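Local coordinates for F-actin-capping protein subunit alpha (Dictyostelium discoideum, PDB 4AKR), which binds the fast-growing barbed ends of actin filaments independently of calcium and blocks subunit exchange there, without severing the filaments, at residues Ser54-Val59 / Cys151-Ile156; Ser75-Leu80 / Tyr90-Gln95; Thr140-Gly145 / Thr172-Pro177; Gly165-Val170 / Val188-His193; Gly180-Asn185 / Ser212-Ala217. All coordinates share one frame; numbering follows the deposited sequence.

In the fold
Four of the five contacts involve one five-stranded antiparallel sheet; contact 2 belongs to a smaller sheet nearby. Contacts 1 and 4 sit near the middle of the chain, their centres about 9 Å apart, and are tied by R166 and R168, whose guanidinium groups bond Q55 OE1 and S54 O. Contacts 3 and 5 gather at one end of the sheet, about 10 Å apart between centres, where S214 OG bonds K176 O; the centre of each is 25 Å or more from those of contacts 1 and 4. Contact 2 is nested within the chain loop closed by contact 1 and touches it through Y90, whose CE1 is 3.6 Å from V59 CG1.

Contact 1. Residues Ser54-Val59 / Cys151-Ile156; sequences SQMVSV and CISTCI
M56 carries its CG anti to the carbonyl carbon (chi1 -54°) and bends at chi3 (-73°), a shape that drops SD beside C151 and lays the terminal methyl CE 3.4 Å from I152 O. S153 replies from strand 145-158 with OG turned anti to its own N (chi1 -165°), and from there the hydroxyl donates to M56 O at 3.1 Å. It reaches that oxygen from above the carbonyl plane and not along a lone pair. Beside this bond, side chains pack: M56 CB lies 3.8 Å from S153 CB, and M56 SD 3.9 Å from C151 CB. All the touching residues are buried, and the hydroxyl gives a hydrogen bond to the carbonyl of the residue that follows the helix. M56, with positive phi, is the C-prime residue of a Schellman motif, in which its own N bonds T53 O and V57 N bonds N52 O. The contact thus seats the end of helix 44-55 on one face of the large sheet. Strand 163-175 continues the seat, with R168 and V170 touching M56, while L67 of strand 64-67 packs on C151 and S153.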
# COMPACT_ATOMS: atom_id res chain seq x y z
N SER A 54 10.54 -14.99 1.18
CA SER A 54 9.99 -14.28 0.03
C SER A 54 10.48 -12.84 -0.02
O SER A 54 10.55 -12.24 -1.09
CB SER A 54 8.45 -14.34 0.03
OG SER A 54 7.92 -13.88 1.26
N GLN A 55 10.84 -12.30 1.13
CA GLN A 55 11.38 -10.94 1.22
C GLN A 55 12.88 -10.99 0.94
O GLN A 55 13.51 -9.97 0.67
CB GLN A 55 11.18 -10.37 2.62
CG GLN A 55 9.77 -9.93 2.93
CD GLN A 55 9.40 -8.64 2.22
OE1 GLN A 55 10.13 -7.65 2.32
NE2 GLN A 55 8.28 -8.65 1.52
N MET A 56 13.44 -12.20 1.00
CA MET A 56 14.86 -12.39 0.79
C MET A 56 15.63 -11.47 1.74
O MET A 56 16.44 -10.64 1.33
CB MET A 56 15.25 -12.09 -0.66
CG MET A 56 14.45 -12.87 -1.71
SD MET A 56 15.30 -13.03 -3.30
CE MET A 56 15.16 -11.41 -3.96
N VAL A 57 15.35 -11.62 3.03
CA VAL A 57 16.01 -10.83 4.06
C VAL A 57 17.52 -11.14 4.05
O VAL A 57 17.95 -12.19 3.59
CB VAL A 57 15.43 -11.14 5.46
CG1 VAL A 57 13.95 -10.75 5.52
CG2 VAL A 57 15.60 -12.64 5.79
N SER A 58 18.32 -10.20 4.54
CA SER A 58 19.77 -10.37 4.59
C SER A 58 20.20 -10.65 6.02
O SER A 58 19.52 -10.28 6.98
CB SER A 58 20.47 -9.12 4.08
OG SER A 58 20.26 -8.04 4.96
N VAL A 59 21.35 -11.31 6.16
CA VAL A 59 21.89 -11.65 7.47
C VAL A 59 23.38 -11.36 7.49
O VAL A 59 24.01 -11.21 6.44
CB VAL A 59 21.68 -13.15 7.79
CG1 VAL A 59 20.20 -13.47 7.91
CG2 VAL A 59 22.31 -14.01 6.69
N CYS A 151 19.93 -13.70 -7.21
CA CYS A 151 19.01 -12.99 -6.33
C CYS A 151 19.66 -11.71 -5.83
O CYS A 151 20.83 -11.71 -5.45
CB CYS A 151 18.66 -13.86 -5.12
SG CYS A 151 17.92 -15.47 -5.47
N ILE A 152 18.91 -10.62 -5.86
CA ILE A 152 19.40 -9.33 -5.36
C ILE A 152 18.30 -8.77 -4.47
O ILE A 152 17.12 -8.81 -4.84
CB ILE A 152 19.68 -8.33 -6.51
CG1 ILE A 152 20.69 -8.94 -7.49
CG2 ILE A 152 20.20 -7.02 -5.93
CD1 ILE A 152 21.26 -7.97 -8.50
N SER A 153 18.67 -8.28 -3.29
CA SER A 153 17.67 -7.75 -2.38
C SER A 153 18.22 -6.59 -1.58
O SER A 153 19.27 -6.71 -0.94
CB SER A 153 17.18 -8.85 -1.42
OG SER A 153 15.98 -8.45 -0.77
N THR A 154 17.51 -5.47 -1.60
CA THR A 154 17.95 -4.29 -0.88
C THR A 154 16.75 -3.53 -0.33
O THR A 154 15.75 -3.34 -1.02
CB THR A 154 18.76 -3.35 -1.79
OG1 THR A 154 19.26 -2.25 -1.01
CG2 THR A 154 17.89 -2.80 -2.92
N CYS A 155 16.87 -3.09 0.92
CA CYS A 155 15.80 -2.38 1.58
C CYS A 155 16.29 -1.13 2.29
O CYS A 155 17.49 -0.88 2.38
CB CYS A 155 15.14 -3.30 2.60
SG CYS A 155 16.32 -3.93 3.84
N ILE A 156 15.33 -0.36 2.79
CA ILE A 156 15.63 0.85 3.52
C ILE A 156 14.53 1.05 4.56
O ILE A 156 13.37 0.72 4.33
CB ILE A 156 15.68 2.06 2.59
CG1 ILE A 156 16.09 3.30 3.38
CG2 ILE A 156 14.34 2.27 1.93
CD1 ILE A 156 16.38 4.50 2.50

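Contact 2. Residues Ser75-Leu80 / Tyr90-Gln95; sequences SNNEYL and YDHIKQ
Y79 brings the rim of its phenol ring to the rim of the H92 imidazole, neither ring lying over the other's face; the centroids are 5.5 Å apart and the planes stand at 79°. The imidazole edge is shared, since N76 O also lies near the ring plane, while CD2 of Y90 rests over one imidazole face, offset toward its rim. Next to this aromatic group, Y79 CD1 packs 4.2 Å from Y90 CB.

The backbones are joined by Y90 N, which donates to N77 O at 2.8 Å. N77 then returns to the same residue with its side chain: CG is anti to the carbonyl carbon (chi1 -55°), and ND2 donates to Y90 O at 3.2 Å, nearly along the C=O axis and with the acceptor in the amide plane. Y90 is therefore gripped at both its N and its O. N77 belongs to the type I turn S75-E78 that leads into the hairpin of strands 78-81 and 86-91, and D91 OD1 accepts from K94 N in an Asx motif just beyond it.

Replacing Y79 by alanine removes the phenol, which would probably leave E73 OE1 without that partner and open a gap beside the H92 edge. H92 NE2 lies 3.1 Å from Y79 OH. With E73 bonded to OH, the phenol oxygen is likely to be more electron-rich.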
# COMPACT_ATOMS: atom_id res chain seq x y z
N SER A 75 17.26 -26.93 4.05
CA SER A 75 16.36 -27.48 5.06
C SER A 75 15.46 -26.32 5.48
O SER A 75 15.66 -25.19 5.04
CB SER A 75 17.17 -27.98 6.25
OG SER A 75 16.38 -28.06 7.42
N ASN A 76 14.49 -26.60 6.34
CA ASN A 76 13.57 -25.58 6.81
C ASN A 76 14.29 -24.44 7.53
O ASN A 76 13.77 -23.32 7.66
CB ASN A 76 12.53 -26.21 7.74
CG ASN A 76 11.26 -25.39 7.84
OD1 ASN A 76 11.24 -24.30 8.42
ND2 ASN A 76 10.18 -25.91 7.26
N ASN A 77 15.50 -24.71 8.01
CA ASN A 77 16.27 -23.70 8.72
C ASN A 77 17.72 -23.63 8.27
O ASN A 77 18.58 -23.10 8.98
CB ASN A 77 16.23 -23.97 10.22
CG ASN A 77 14.82 -24.06 10.74
OD1 ASN A 77 14.08 -24.99 10.42
ND2 ASN A 77 14.42 -23.07 11.54
N GLU A 78 18.01 -24.15 7.08
CA GLU A 78 19.37 -24.12 6.58
C GLU A 78 19.43 -23.51 5.20
O GLU A 78 18.69 -23.90 4.29
CB GLU A 78 19.96 -25.53 6.57
CG GLU A 78 20.13 -26.13 7.95
CD GLU A 78 20.64 -27.56 7.89
OE1 GLU A 78 20.04 -28.37 7.15
OE2 GLU A 78 21.64 -27.87 8.57
N TYR A 79 20.32 -22.54 5.05
CA TYR A 79 20.47 -21.82 3.80
C TYR A 79 21.92 -21.83 3.32
O TYR A 79 22.85 -21.59 4.09
CB TYR A 79 19.94 -20.40 3.99
CG TYR A 79 18.46 -20.42 4.30
CD1 TYR A 79 18.00 -20.63 5.60
CD2 TYR A 79 17.51 -20.39 3.27
CE1 TYR A 79 16.63 -20.83 5.87
CE2 TYR A 79 16.15 -20.58 3.52
CZ TYR A 79 15.72 -20.81 4.82
OH TYR A 79 14.39 -21.06 5.04
N LEU A 80 22.08 -22.14 2.04
CA LEU A 80 23.37 -22.23 1.39
C LEU A 80 23.87 -20.86 0.94
O LEU A 80 23.11 -20.04 0.43
CB LEU A 80 23.28 -23.16 0.18
CG LEU A 80 24.58 -23.45 -0.59
CD1 LEU A 80 25.54 -24.24 0.29
CD2 LEU A 80 24.26 -24.23 -1.85
N TYR A 90 19.38 -20.77 10.39
CA TYR A 90 18.61 -19.57 10.72
C TYR A 90 17.34 -19.81 11.54
O TYR A 90 16.60 -20.75 11.28
CB TYR A 90 18.24 -18.89 9.39
CG TYR A 90 17.57 -17.54 9.50
CD1 TYR A 90 18.30 -16.41 9.87
CD2 TYR A 90 16.25 -17.37 9.12
CE1 TYR A 90 17.73 -15.15 9.85
CE2 TYR A 90 15.66 -16.11 9.09
CZ TYR A 90 16.41 -15.00 9.46
OH TYR A 90 15.86 -13.75 9.40
N ASP A 91 17.09 -18.95 12.52
CA ASP A 91 15.88 -19.07 13.32
C ASP A 91 14.86 -18.10 12.75
O ASP A 91 14.96 -16.89 12.98
CB ASP A 91 16.13 -18.70 14.78
CG ASP A 91 14.93 -18.98 15.66
OD1 ASP A 91 13.82 -18.51 15.32
OD2 ASP A 91 15.09 -19.67 16.69
N HIS A 92 13.88 -18.62 12.02
CA HIS A 92 12.86 -17.78 11.39
C HIS A 92 11.98 -16.96 12.32
O HIS A 92 11.48 -15.91 11.94
CB HIS A 92 11.96 -18.62 10.49
CG HIS A 92 12.60 -18.99 9.18
ND1 HIS A 92 13.06 -20.26 8.91
CD2 HIS A 92 12.85 -18.25 8.08
CE1 HIS A 92 13.57 -20.28 7.70
NE2 HIS A 92 13.46 -19.08 7.17
N ILE A 93 11.77 -17.44 13.54
CA ILE A 93 10.92 -16.71 14.46
C ILE A 93 11.64 -15.55 15.12
O ILE A 93 11.06 -14.48 15.31
CB ILE A 93 10.34 -17.65 15.53
CG1 ILE A 93 9.40 -18.66 14.85
CG2 ILE A 93 9.60 -16.85 16.58
CD1 ILE A 93 8.79 -19.67 15.78
N LYS A 94 12.90 -15.75 15.48
CA LYS A 94 13.68 -14.71 16.13
C LYS A 94 14.37 -13.88 15.06
O LYS A 94 14.90 -12.81 15.35
CB LYS A 94 14.75 -15.33 17.02
CG LYS A 94 14.33 -16.59 17.75
CD LYS A 94 15.54 -17.24 18.40
CE LYS A 94 15.77 -16.71 19.79
NZ LYS A 94 14.72 -17.24 20.71
N GLN A 95 14.36 -14.39 13.83
CA GLN A 95 14.99 -13.72 12.69
C GLN A 95 16.49 -13.53 12.90
O GLN A 95 17.04 -12.46 12.64
CB GLN A 95 14.30 -12.37 12.44
CG GLN A 95 12.93 -12.54 11.79
CD GLN A 95 12.02 -11.34 11.96
OE1 GLN A 95 11.41 -11.15 13.02
NE2 GLN A 95 11.92 -10.52 10.92

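Contact 3. Residues Thr140-Gly145 / Thr172-Pro177; sequences TKVSEG and TCTFKP
G145 makes the closest approach of backbone to backbone here, its CA 3.6 Å from F175 O and 4.3 Å from P177 CD. One residue earlier, E144 O lies 3.8 Å from K176 CA. No hydrogen bond links the two segments; they meet by packing alone. Any CB on G145 would fall only 2.4 Å from F175 O, and the backbone angles of this residue would also press it against the carbonyl before it, so the absence of a side chain is what lets the chains come this near.

The methyl CG2 of T174 faces the turn, held anti to its backbone N, and stands 4.4 Å from V142 CG2. E144 crosses T174 at about a right angle: with CG between its N and carbonyl carbon (chi1 57°) and a bend at chi2, the stem folds over the threonine methyl, although their modelled separation is too short to be trusted in detail.

The turn itself is fixed from within. V142 N bonds G145 O at 2.7 Å and G145 N returns to V142 O, at a modelled length too short to be taken literally, closing a type I turn. Farther out, F175 sends its ring to the other side of the strand, edge-to-face with Y114, and its backbone pairs with I146, while S214 OG bonds K176 O. The arrangement is that of a two-residue beta hairpin, joining strands 134-142 and 145-158, whose turn abuts the end of the next strand in an antiparallel meander.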
# COMPACT_ATOMS: atom_id res chain seq x y z
N THR A 140 22.84 -25.14 -10.38
CA THR A 140 22.35 -26.51 -10.36
C THR A 140 22.18 -27.04 -11.78
O THR A 140 21.96 -26.27 -12.72
CB THR A 140 21.00 -26.60 -9.64
OG1 THR A 140 20.62 -27.98 -9.51
CG2 THR A 140 19.93 -25.88 -10.43
N LYS A 141 22.30 -28.36 -11.93
CA LYS A 141 22.15 -29.01 -13.22
C LYS A 141 20.69 -29.33 -13.51
O LYS A 141 19.98 -29.86 -12.66
CB LYS A 141 22.96 -30.31 -13.26
CG LYS A 141 24.47 -30.12 -13.32
CD LYS A 141 25.20 -31.45 -13.25
CE LYS A 141 25.05 -32.10 -11.89
NZ LYS A 141 25.74 -31.32 -10.83
N VAL A 142 20.25 -29.00 -14.72
CA VAL A 142 18.88 -29.27 -15.14
C VAL A 142 18.92 -29.90 -16.53
O VAL A 142 19.92 -29.76 -17.24
CB VAL A 142 18.04 -27.98 -15.19
CG1 VAL A 142 17.95 -27.38 -13.81
CG2 VAL A 142 18.65 -26.99 -16.17
N SER A 143 17.84 -30.58 -16.90
CA SER A 143 17.74 -31.26 -18.19
C SER A 143 18.40 -30.53 -19.35
O SER A 143 19.21 -31.11 -20.08
CB SER A 143 16.27 -31.50 -18.54
OG SER A 143 15.63 -32.26 -17.52
N GLU A 144 18.06 -29.26 -19.52
CA GLU A 144 18.61 -28.44 -20.59
C GLU A 144 20.04 -27.96 -20.34
O GLU A 144 20.58 -27.18 -21.14
CB GLU A 144 17.70 -27.23 -20.83
CG GLU A 144 17.47 -26.37 -19.60
CD GLU A 144 16.46 -26.95 -18.62
OE1 GLU A 144 16.64 -28.10 -18.16
OE2 GLU A 144 15.48 -26.25 -18.30
N GLY A 145 20.66 -28.41 -19.26
CA GLY A 145 22.02 -27.98 -18.97
C GLY A 145 22.22 -27.41 -17.59
O GLY A 145 22.06 -28.11 -16.58
N THR A 172 16.75 -15.87 -13.36
CA THR A 172 17.07 -17.27 -13.54
C THR A 172 17.63 -17.45 -14.93
O THR A 172 16.93 -17.24 -15.92
CB THR A 172 15.82 -18.11 -13.38
OG1 THR A 172 15.26 -17.86 -12.08
CG2 THR A 172 16.14 -19.58 -13.53
N CYS A 173 18.90 -17.86 -15.00
CA CYS A 173 19.58 -18.03 -16.28
C CYS A 173 19.86 -19.49 -16.62
O CYS A 173 20.59 -20.18 -15.90
CB CYS A 173 20.90 -17.25 -16.25
SG CYS A 173 20.74 -15.62 -15.49
N THR A 174 19.29 -19.95 -17.73
CA THR A 174 19.44 -21.33 -18.17
C THR A 174 20.21 -21.42 -19.49
O THR A 174 20.02 -20.61 -20.40
CB THR A 174 18.07 -22.01 -18.33
OG1 THR A 174 17.35 -21.93 -17.09
CG2 THR A 174 18.24 -23.46 -18.69
N PHE A 175 21.08 -22.42 -19.59
CA PHE A 175 21.89 -22.57 -20.80
C PHE A 175 22.62 -23.90 -20.93
O PHE A 175 22.88 -24.59 -19.95
CB PHE A 175 22.91 -21.44 -20.87
CG PHE A 175 23.82 -21.38 -19.67
CD1 PHE A 175 23.42 -20.74 -18.50
CD2 PHE A 175 25.08 -21.97 -19.71
CE1 PHE A 175 24.26 -20.69 -17.38
CE2 PHE A 175 25.94 -21.93 -18.59
CZ PHE A 175 25.52 -21.28 -17.43
N LYS A 176 22.94 -24.24 -22.18
CA LYS A 176 23.70 -25.45 -22.49
C LYS A 176 25.14 -24.93 -22.43
O LYS A 176 25.48 -23.96 -23.11
CB LYS A 176 23.36 -25.93 -23.90
CG LYS A 176 24.09 -27.20 -24.35
CD LYS A 176 23.64 -27.61 -25.76
CE LYS A 176 24.19 -28.98 -26.17
NZ LYS A 176 23.61 -29.42 -27.48
N PRO A 177 25.99 -25.55 -21.61
CA PRO A 177 27.37 -25.07 -21.53
C PRO A 177 28.21 -25.17 -22.79
O PRO A 177 28.31 -26.24 -23.39
CB PRO A 177 27.95 -25.87 -20.36
CG PRO A 177 27.11 -27.11 -20.32
CD PRO A 177 25.73 -26.59 -20.59

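Contact 4. Residues Gly165-Val170 / Val188-His193; sequences GRWRSV and VQVNVH
R168 and Q189 form a hydrogen-bonded antiparallel pair, R168 N to Q189 O at 2.9 Å and Q189 N to R168 O at 2.8 Å, and R166 with N191 repeats the pattern at the next hydrogen-bonded pair. A water bridges the first pair, accepting from R168 NE and donating to Q189 O at 2.7 Å, so that this carbonyl takes two donors. The bend of R168 at chi3 (-74°) folds its guanidinium back over the neighbouring strand, where it stacks on the Q189 amide, planes 28° apart, with OE1 over one face. R168 NH1 bonds S54 O, just as R166 NE bonds Q55 OE1.

On the face that carries W167, V188 and V190 the packing is mostly apolar. V190 CG2 sits over the six-membered ring of W167 in a CH-pi contact, 3.9 Å from its centroid, and V188 CG1 packs 3.7 Å from W167 CZ2. The indole is oriented by NE1, which donates in the ring plane to S169 OG at 2.9 Å; that hydroxyl is bonded in turn by E232. A leucine in place of W167 would probably leave S169 OG without its indole donor and strip the V190 methyl of its aromatic face.

Side chains of another protein chain pack on W167 and V190. The strands make one hairpin of the five-stranded antiparallel meander which, as in capping proteins generally, combines with the beta subunit's sheet into the central sheet of the heterodimer.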
# COMPACT_ATOMS: atom_id res chain seq x y z
N GLY A 165 11.18 0.74 2.16
CA GLY A 165 11.13 0.25 0.81
C GLY A 165 12.03 -0.95 0.62
O GLY A 165 12.90 -1.22 1.44
N ARG A 166 11.80 -1.68 -0.46
CA ARG A 166 12.60 -2.85 -0.79
C ARG A 166 12.57 -3.04 -2.29
O ARG A 166 11.59 -2.68 -2.95
CB ARG A 166 12.07 -4.11 -0.11
CG ARG A 166 12.91 -5.36 -0.41
CD ARG A 166 12.36 -6.64 0.21
NE ARG A 166 12.60 -6.75 1.65
CZ ARG A 166 13.81 -6.87 2.21
NH1 ARG A 166 14.90 -6.88 1.46
NH2 ARG A 166 13.91 -7.00 3.53
N TRP A 167 13.66 -3.57 -2.83
CA TRP A 167 13.78 -3.86 -4.25
C TRP A 167 14.27 -5.30 -4.29
O TRP A 167 15.29 -5.63 -3.68
CB TRP A 167 14.79 -2.93 -4.93
CG TRP A 167 14.99 -3.24 -6.41
CD1 TRP A 167 15.50 -4.39 -6.95
CD2 TRP A 167 14.68 -2.38 -7.52
NE1 TRP A 167 15.53 -4.29 -8.32
CE2 TRP A 167 15.03 -3.07 -8.70
CE3 TRP A 167 14.14 -1.09 -7.63
CZ2 TRP A 167 14.86 -2.52 -9.97
CZ3 TRP A 167 13.98 -0.54 -8.89
CH2 TRP A 167 14.33 -1.26 -10.04
N ARG A 168 13.53 -6.15 -5.00
CA ARG A 168 13.89 -7.55 -5.13
C ARG A 168 13.99 -7.92 -6.60
O ARG A 168 13.08 -7.64 -7.38
CB ARG A 168 12.84 -8.44 -4.47
CG ARG A 168 12.89 -8.50 -2.97
CD ARG A 168 11.69 -9.26 -2.42
NE ARG A 168 10.48 -8.45 -2.53
CZ ARG A 168 9.25 -8.92 -2.32
NH1 ARG A 168 9.07 -10.19 -2.00
NH2 ARG A 168 8.21 -8.11 -2.43
N SER A 169 15.11 -8.54 -6.97
CA SER A 169 15.34 -9.00 -8.34
C SER A 169 15.76 -10.46 -8.28
O SER A 169 16.65 -10.82 -7.50
CB SER A 169 16.45 -8.20 -9.03
OG SER A 169 16.04 -6.89 -9.37
N VAL A 170 15.10 -11.30 -9.07
CA VAL A 170 15.45 -12.72 -9.13
C VAL A 170 15.53 -13.08 -10.61
O VAL A 170 14.50 -13.14 -11.30
CB VAL A 170 14.40 -13.61 -8.43
CG1 VAL A 170 14.72 -15.08 -8.68
CG2 VAL A 170 14.39 -13.33 -6.93
N VAL A 188 11.12 -8.80 -11.14
CA VAL A 188 11.48 -7.68 -10.28
C VAL A 188 10.26 -7.22 -9.47
O VAL A 188 9.15 -7.13 -10.00
CB VAL A 188 11.98 -6.49 -11.12
CG1 VAL A 188 12.42 -5.35 -10.21
CG2 VAL A 188 13.12 -6.93 -12.00
N GLN A 189 10.45 -6.95 -8.18
CA GLN A 189 9.37 -6.48 -7.32
C GLN A 189 9.86 -5.30 -6.52
O GLN A 189 10.90 -5.38 -5.86
CB GLN A 189 8.90 -7.57 -6.36
CG GLN A 189 7.90 -8.55 -6.94
CD GLN A 189 7.47 -9.61 -5.93
OE1 GLN A 189 8.25 -10.49 -5.57
NE2 GLN A 189 6.23 -9.51 -5.45
N VAL A 190 9.11 -4.20 -6.57
CA VAL A 190 9.48 -2.99 -5.84
C VAL A 190 8.38 -2.60 -4.88
O VAL A 190 7.20 -2.55 -5.24
CB VAL A 190 9.75 -1.83 -6.82
CG1 VAL A 190 10.29 -0.62 -6.07
CG2 VAL A 190 10.72 -2.27 -7.90
N ASN A 191 8.76 -2.30 -3.64
CA ASN A 191 7.80 -1.93 -2.62
C ASN A 191 8.21 -0.67 -1.87
O ASN A 191 9.37 -0.52 -1.48
CB ASN A 191 7.65 -3.08 -1.62
CG ASN A 191 7.18 -4.36 -2.28
OD1 ASN A 191 5.98 -4.56 -2.49
ND2 ASN A 191 8.13 -5.22 -2.63
N VAL A 192 7.27 0.25 -1.70
CA VAL A 192 7.52 1.47 -0.96
C VAL A 192 6.32 1.74 -0.07
O VAL A 192 5.18 1.59 -0.49
CB VAL A 192 7.74 2.69 -1.89
CG1 VAL A 192 7.96 3.95 -1.05
CG2 VAL A 192 8.96 2.44 -2.77
N HIS A 193 6.61 2.14 1.16
CA HIS A 193 5.61 2.42 2.18
C HIS A 193 5.91 3.77 2.83
O HIS A 193 6.99 3.97 3.41
CB HIS A 193 5.65 1.30 3.22
CG HIS A 193 4.70 1.48 4.37
ND1 HIS A 193 3.45 2.05 4.23
CD2 HIS A 193 4.79 1.10 5.67
CE1 HIS A 193 2.82 2.01 5.39
NE2 HIS A 193 3.61 1.44 6.28
O HOH W 1 10.75 -5.65 -3.16

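Contact 5. Residues Gly180-Asn185 / Ser212-Ala217; sequences GNVTSN and SPSADA
The hairpin of strands 181-194 and 198-213 has one end here, where the antiparallel pairing gives way to the loop before helix 217-248. V182 and S212 are a hydrogen-bonded pair: S212 N donates to V182 O at 3.1 Å, and V182 N to S212 O almost straight, though its modelled 2.5 Å is short enough to be doubtful. N181 and P213 follow as a non-hydrogen-bonded pair, a place where the proline's missing N-H costs no bond across the strands. One step on, S214 N donates to G180 O at 2.9 Å, closing the last link, and G180 has the positive phi that suits glycine.

Side chains add a small apolar patch. V182 CG2 lies 3.9 Å from S214 CB and is backed by C173 and F175 of strand 163-175 and T220 of helix 217-248. The hydroxyl of S214 turns to K176 O, tying the loop to the segment at the end of strand 163-175. Farther along, D216 takes the N-cap position of the helix.

A single bound water completes the polar contacts of the pair. With S212 OG placed between its backbone N and carbonyl carbon (chi1 45°), this water donates both to that hydroxyl and to V182 O, and also hydrogen-bonds S184 OG, lying 2.8 Å from each of the three oxygens.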
# COMPACT_ATOMS: atom_id res chain seq x y z
N GLY A 180 25.06 -22.25 -27.87
CA GLY A 180 23.67 -21.88 -27.74
C GLY A 180 23.55 -20.54 -27.04
O GLY A 180 24.53 -19.80 -26.94
N ASN A 181 22.35 -20.23 -26.55
CA ASN A 181 22.11 -18.96 -25.87
C ASN A 181 21.73 -19.20 -24.44
O ASN A 181 21.36 -20.32 -24.06
CB ASN A 181 20.94 -18.22 -26.50
CG ASN A 181 21.21 -17.75 -27.90
OD1 ASN A 181 20.27 -17.50 -28.66
ND2 ASN A 181 22.48 -17.61 -28.25
N VAL A 182 21.80 -18.14 -23.66
CA VAL A 182 21.41 -18.17 -22.26
C VAL A 182 20.06 -17.48 -22.22
O VAL A 182 19.92 -16.36 -22.71
CB VAL A 182 22.37 -17.38 -21.37
CG1 VAL A 182 21.80 -17.28 -19.95
CG2 VAL A 182 23.74 -18.05 -21.35
N THR A 183 19.06 -18.14 -21.66
CA THR A 183 17.75 -17.54 -21.55
C THR A 183 17.60 -17.11 -20.09
O THR A 183 17.61 -17.95 -19.19
CB THR A 183 16.64 -18.52 -21.91
OG1 THR A 183 16.75 -18.86 -23.30
CG2 THR A 183 15.26 -17.89 -21.66
N SER A 184 17.47 -15.81 -19.87
CA SER A 184 17.33 -15.26 -18.53
C SER A 184 15.92 -14.70 -18.29
O SER A 184 15.48 -13.78 -18.99
CB SER A 184 18.36 -14.15 -18.32
OG SER A 184 19.67 -14.62 -18.58
N ASN A 185 15.24 -15.28 -17.31
CA ASN A 185 13.89 -14.85 -16.94
C ASN A 185 14.00 -14.09 -15.65
O ASN A 185 14.44 -14.63 -14.63
CB ASN A 185 12.97 -16.05 -16.74
CG ASN A 185 12.61 -16.74 -18.05
OD1 ASN A 185 12.57 -17.97 -18.12
ND2 ASN A 185 12.35 -15.95 -19.09
N SER A 212 21.25 -14.13 -24.48
CA SER A 212 22.64 -13.81 -24.75
C SER A 212 23.45 -15.09 -25.04
O SER A 212 23.01 -16.20 -24.72
CB SER A 212 23.23 -13.02 -23.58
OG SER A 212 22.87 -13.59 -22.35
N PRO A 213 24.63 -14.94 -25.65
CA PRO A 213 25.52 -16.05 -26.00
C PRO A 213 26.05 -16.93 -24.86
O PRO A 213 26.44 -16.44 -23.81
CB PRO A 213 26.68 -15.36 -26.73
CG PRO A 213 26.07 -14.09 -27.24
CD PRO A 213 25.21 -13.66 -26.09
N SER A 214 26.06 -18.24 -25.10
CA SER A 214 26.57 -19.20 -24.13
C SER A 214 27.87 -19.76 -24.69
O SER A 214 27.84 -20.63 -25.56
CB SER A 214 25.57 -20.33 -23.92
OG SER A 214 26.14 -21.36 -23.13
N ALA A 215 29.00 -19.25 -24.20
CA ALA A 215 30.32 -19.70 -24.64
C ALA A 215 31.17 -20.07 -23.43
O ALA A 215 30.75 -20.87 -22.59
CB ALA A 215 31.00 -18.58 -25.44
N ASP A 216 32.37 -19.49 -23.34
CA ASP A 216 33.25 -19.75 -22.21
C ASP A 216 32.63 -19.09 -20.97
O ASP A 216 32.09 -17.98 -21.06
CB ASP A 216 34.65 -19.19 -22.47
CG ASP A 216 34.65 -17.72 -22.85
OD1 ASP A 216 34.44 -17.40 -24.04
OD2 ASP A 216 34.84 -16.89 -21.94
N ALA A 217 32.69 -19.78 -19.84
CA ALA A 217 32.13 -19.32 -18.56
C ALA A 217 32.25 -17.82 -18.31
O ALA A 217 31.24 -17.16 -18.02
CB ALA A 217 32.77 -20.10 -17.41
O HOH W 2 20.36 -13.97 -21.23